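Local coordinates for phosphatidylinositol-specific phospholipase C1 (Streptomyces antibioticus, PDB 3H4X), which belongs to the phosphatidylinositol-specific phospholipase C family and has a barrel-like alpha/beta fold built around a curved, mainly parallel sheet, at residues T30-K42 against A51-L63. Residues are numbered along the deposited sequence; the frame is centred on the assembly and turned at random.
With EOH (ethanol), chain T.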
loop_
_atom_site.group_PDB
_atom_site.type_symbol
_atom_site.label_atom_id
_atom_site.label_comp_id
_atom_site.label_asym_id
_atom_site.label_seq_id
_atom_site.Cartn_x
_atom_site.Cartn_y
_atom_site.Cartn_z
ATOM N N THR A 30 2.628 0.288 -15.702
ATOM C CA THR A 30 2.976 -0.709 -16.722
ATOM C C THR A 30 4.077 -1.668 -16.278
ATOM O O THR A 30 4.671 -2.375 -17.096
ATOM C CB THR A 30 3.347 -0.057 -18.072
ATOM O OG1 THR A 30 4.525 0.745 -17.921
ATOM C CG2 THR A 30 2.201 0.807 -18.568
ATOM N N SER A 31 4.313 -1.716 -14.971
ATOM C CA SER A 31 5.308 -2.610 -14.398
ATOM C C SER A 31 4.668 -3.569 -13.400
ATOM O O SER A 31 3.574 -3.319 -12.884
ATOM C CB SER A 31 6.392 -1.803 -13.690
ATOM O OG SER A 31 5.846 -1.086 -12.595
ATOM N N THR A 32 5.358 -4.671 -13.139
ATOM C CA THR A 32 4.998 -5.591 -12.077
ATOM C C THR A 32 6.186 -5.699 -11.140
ATOM O O THR A 32 7.322 -5.906 -11.581
ATOM C CB THR A 32 4.660 -6.983 -12.622
ATOM O OG1 THR A 32 3.628 -6.871 -13.607
ATOM C CG2 THR A 32 4.199 -7.899 -11.504
ATOM N N SER A 33 5.925 -5.546 -9.849
ATOM C CA SER A 33 6.976 -5.575 -8.850
ATOM C C SER A 33 6.512 -6.378 -7.636
ATOM O O SER A 33 5.415 -6.944 -7.644
ATOM C CB SER A 33 7.417 -4.151 -8.489
ATOM O OG SER A 33 6.327 -3.352 -8.066
ATOM N N VAL A 34 7.344 -6.434 -6.603
ATOM C CA VAL A 34 7.158 -7.420 -5.547
ATOM C C VAL A 34 7.049 -6.779 -4.166
ATOM O O VAL A 34 7.763 -5.825 -3.852
ATOM C CB VAL A 34 8.309 -8.458 -5.570
ATOM C CG1 VAL A 34 8.041 -9.584 -4.585
ATOM C CG2 VAL A 34 8.490 -9.006 -6.983
ATOM N N GLY A 35 6.151 -7.309 -3.342
ATOM C CA GLY A 35 5.943 -6.770 -2.009
ATOM C C GLY A 35 6.123 -7.792 -0.910
ATOM O O GLY A 35 6.091 -9.004 -1.152
ATOM N N VAL A 36 6.313 -7.288 0.305
ATOM C CA VAL A 36 6.421 -8.121 1.491
ATOM C C VAL A 36 5.300 -7.783 2.458
ATOM O O VAL A 36 5.155 -6.638 2.890
ATOM C CB VAL A 36 7.764 -7.923 2.216
ATOM C CG1 VAL A 36 7.813 -8.767 3.477
ATOM C CG2 VAL A 36 8.916 -8.265 1.298
ATOM N N HIS A 37 4.509 -8.791 2.796
ATOM C CA HIS A 37 3.429 -8.635 3.754
ATOM C C HIS A 37 3.994 -8.493 5.169
ATOM O O HIS A 37 5.004 -9.109 5.503
ATOM C CB HIS A 37 2.497 -9.847 3.669
ATOM C CG HIS A 37 1.221 -9.681 4.432
ATOM N ND1 HIS A 37 0.923 -10.412 5.561
ATOM C CD2 HIS A 37 0.169 -8.852 4.231
ATOM C CE1 HIS A 37 -0.263 -10.047 6.017
ATOM N NE2 HIS A 37 -0.740 -9.100 5.230
ATOM N N ASN A 38 3.349 -7.677 5.996
ATOM C CA ASN A 38 3.764 -7.512 7.393
ATOM C C ASN A 38 5.256 -7.215 7.556
ATOM O O ASN A 38 5.963 -7.897 8.302
ATOM C CB ASN A 38 3.390 -8.751 8.213
ATOM C CG ASN A 38 1.936 -8.763 8.622
ATOM O OD1 ASN A 38 1.120 -8.007 8.097
ATOM N ND2 ASN A 38 1.605 -9.624 9.575
ATOM N N ALA A 39 5.715 -6.172 6.867
ATOM C CA ALA A 39 7.134 -5.829 6.796
ATOM C C ALA A 39 7.670 -5.208 8.087
ATOM O O ALA A 39 8.878 -5.023 8.239
ATOM C CB ALA A 39 7.378 -4.896 5.622
ATOM N N TYR A 40 6.764 -4.897 9.006
ATOM C CA TYR A 40 7.111 -4.279 10.284
ATOM C C TYR A 40 7.429 -5.338 11.339
ATOM O O TYR A 40 7.746 -5.006 12.480
ATOM C CB TYR A 40 5.934 -3.430 10.778
ATOM C CG TYR A 40 4.700 -4.274 10.976
ATOM C CD1 TYR A 40 4.458 -4.901 12.187
ATOM C CD2 TYR A 40 3.815 -4.498 9.933
ATOM C CE1 TYR A 40 3.350 -5.704 12.368
ATOM C CE2 TYR A 40 2.701 -5.299 10.097
ATOM C CZ TYR A 40 2.474 -5.903 11.324
ATOM O OH TYR A 40 1.382 -6.716 11.534
ATOM N N GLU A 41 7.335 -6.610 10.969
ATOM C CA GLU A 41 7.578 -7.682 11.931
ATOM C C GLU A 41 9.067 -7.955 12.111
ATOM O O GLU A 41 9.795 -8.173 11.144
ATOM C CB GLU A 41 6.832 -8.955 11.530
ATOM C CG GLU A 41 5.324 -8.809 11.642
ATOM C CD GLU A 41 4.591 -10.125 11.546
ATOM O OE1 GLU A 41 4.935 -10.938 10.663
ATOM O OE2 GLU A 41 3.665 -10.340 12.355
ATOM N N LYS A 42 9.504 -7.952 13.365
ATOM C CA LYS A 42 10.915 -8.121 13.692
ATOM C C LYS A 42 11.475 -9.452 13.181
ATOM O O LYS A 42 12.661 -9.554 12.872
ATOM C CB LYS A 42 11.124 -7.968 15.202
ATOM C CG LYS A 42 10.892 -6.543 15.703
ATOM C CD LYS A 42 10.825 -6.456 17.226
ATOM C CE LYS A 42 9.458 -6.864 17.756
ATOM N NZ LYS A 42 9.344 -6.638 19.224
ATOM N N ALA A 51 13.715 -3.481 6.114
ATOM C CA ALA A 51 12.621 -3.648 5.158
ATOM C C ALA A 51 12.804 -2.662 4.005
ATOM O O ALA A 51 12.640 -3.014 2.835
ATOM C CB ALA A 51 11.275 -3.441 5.839
ATOM N N LEU A 52 13.146 -1.420 4.334
ATOM C CA LEU A 52 13.371 -0.416 3.303
ATOM C C LEU A 52 14.552 -0.779 2.406
ATOM O O LEU A 52 14.520 -0.548 1.198
ATOM C CB LEU A 52 13.553 0.966 3.924
ATOM C CG LEU A 52 12.285 1.525 4.572
ATOM C CD1 LEU A 52 12.620 2.644 5.533
ATOM C CD2 LEU A 52 11.297 2.009 3.517
ATOM N N ASP A 53 15.590 -1.367 2.993
ATOM C CA ASP A 53 16.768 -1.754 2.221
ATOM C C ASP A 53 16.625 -3.096 1.493
ATOM O O ASP A 53 17.537 -3.516 0.783
ATOM C CB ASP A 53 18.021 -1.761 3.107
ATOM C CG ASP A 53 18.595 -0.374 3.320
ATOM O OD1 ASP A 53 18.464 0.475 2.415
ATOM O OD2 ASP A 53 19.194 -0.136 4.388
ATOM N N SER A 54 15.480 -3.756 1.646
ATOM C CA SER A 54 15.267 -5.074 1.050
ATOM C C SER A 54 15.183 -5.028 -0.467
ATOM O O SER A 54 15.445 -6.029 -1.137
ATOM C CB SER A 54 13.980 -5.698 1.583
ATOM O OG SER A 54 12.839 -5.016 1.080
ATOM N N GLY A 55 14.799 -3.875 -1.005
ATOM C CA GLY A 55 14.552 -3.754 -2.436
ATOM C C GLY A 55 13.092 -3.946 -2.823
ATOM O O GLY A 55 12.715 -3.700 -3.966
ATOM N N ALA A 56 12.261 -4.384 -1.880
ATOM C CA ALA A 56 10.842 -4.594 -2.167
ATOM C C ALA A 56 10.165 -3.314 -2.649
ATOM O O ALA A 56 10.505 -2.213 -2.209
ATOM C CB ALA A 56 10.128 -5.141 -0.941
ATOM N N ALA A 57 9.193 -3.469 -3.541
ATOM C CA ALA A 57 8.448 -2.337 -4.084
ATOM C C ALA A 57 7.260 -1.947 -3.207
ATOM O O ALA A 57 6.728 -0.838 -3.315
ATOM C CB ALA A 57 7.965 -2.675 -5.472
ATOM N N LEU A 58 6.828 -2.881 -2.367
ATOM C CA LEU A 58 5.657 -2.689 -1.528
ATOM C C LEU A 58 5.965 -3.267 -0.157
ATOM O O LEU A 58 6.474 -4.380 -0.050
ATOM C CB LEU A 58 4.436 -3.376 -2.157
ATOM C CG LEU A 58 3.091 -3.337 -1.418
ATOM C CD1 LEU A 58 1.959 -3.637 -2.383
ATOM C CD2 LEU A 58 3.046 -4.295 -0.244
ATOM N N LEU A 59 5.698 -2.482 0.881
ATOM C CA LEU A 59 5.882 -2.916 2.258
ATOM C C LEU A 59 4.564 -2.717 2.967
ATOM O O LEU A 59 3.983 -1.632 2.911
ATOM C CB LEU A 59 6.965 -2.086 2.948
ATOM C CG LEU A 59 8.356 -2.153 2.320
ATOM C CD1 LEU A 59 9.276 -1.155 2.997
ATOM C CD2 LEU A 59 8.934 -3.558 2.385
ATOM N N GLU A 60 4.085 -3.754 3.642
ATOM C CA GLU A 60 2.773 -3.685 4.262
ATOM C C GLU A 60 2.858 -3.465 5.768
ATOM O O GLU A 60 3.696 -4.063 6.454
ATOM C CB GLU A 60 1.989 -4.943 3.928
ATOM C CG GLU A 60 0.541 -4.910 4.348
ATOM C CD GLU A 60 -0.177 -6.177 3.953
ATOM O OE1 GLU A 60 0.466 -7.053 3.333
ATOM O OE2 GLU A 60 -1.377 -6.299 4.260
ATOM N N LEU A 61 1.977 -2.595 6.257
ATOM C CA LEU A 61 1.898 -2.201 7.663
ATOM C C LEU A 61 0.479 -2.379 8.175
ATOM O O LEU A 61 -0.479 -2.040 7.475
ATOM C CB LEU A 61 2.244 -0.720 7.816
ATOM C CG LEU A 61 3.613 -0.236 7.362
ATOM C CD1 LEU A 61 3.745 1.261 7.574
ATOM C CD2 LEU A 61 4.701 -0.979 8.108
ATOM N N ASP A 62 0.351 -2.877 9.404
ATOM C CA ASP A 62 -0.942 -3.002 10.081
ATOM C C ASP A 62 -1.062 -1.918 11.148
ATOM O O ASP A 62 -0.237 -1.862 12.065
ATOM C CB ASP A 62 -1.073 -4.378 10.740
ATOM C CG ASP A 62 -1.172 -5.510 9.734
ATOM O OD1 ASP A 62 -1.720 -5.299 8.633
ATOM O OD2 ASP A 62 -0.710 -6.623 10.049
ATOM N N LEU A 63 -2.075 -1.063 11.021
ATOM C CA LEU A 63 -2.296 0.043 11.953
ATOM C C LEU A 63 -3.603 -0.113 12.700
ATOM O O LEU A 63 -4.584 -0.638 12.172
ATOM C CB LEU A 63 -2.337 1.384 11.223
ATOM C CG LEU A 63 -1.071 1.851 10.520
ATOM C CD1 LEU A 63 -1.264 3.278 10.026
ATOM C CD2 LEU A 63 0.148 1.746 11.428
HETATM C C1 EOH T . -4.750 -7.949 2.027
HETATM C C2 EOH T . -5.682 -8.917 2.754
HETATM O O EOH T . -3.409 -8.046 2.460
#
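Tyr40 OH donates a short hydrogen bond of 2.6 Å to Asp62 OD2. The hydroxyl meets the anti side of the carboxylate, 29° out of its plane, and ring and carboxylate planes stand 68° apart. With chi1 at 60°, CG of Tyr40 sits between the backbone N and the carbonyl carbon, which lets the ring reach from Leu61, beside CB, across to the carboxylate of Asp62, where its hydroxyl ends. Leu61 CD2 packs on Tyr40 CB at 3.8 Å. Glu60 O lies in the ring plane at the edge, beside CD2, and also accepts from Ala39 N at 2.9 Å. This bond continues the strand pairing into the Asn38-Glu41 type I turn.

In the parallel ladder, Val36 N donates to Leu58 O at 2.9 Å, and Glu60 N to Val36 O. Val34 O takes Ala57 N and, weakly, Leu58 N. Gly35 faces Leu58, their CA atoms 4.1 Å apart, and Leu58 CB packs on Gly35 CA at 3.7 Å. Ala39 CB touches both Leu59 CD2, at 3.8 Å, and Ala51 CB.

The contact belongs to a right-handed beta-alpha-beta unit: strand 31-36, helix 48-52 and strand 58-64. Strand 319-322 flanks strand 31-36 in parallel, and strand 124-130 flanks strand 58-64. Leu331 of helix 328-331 packs against Val34 and Val36.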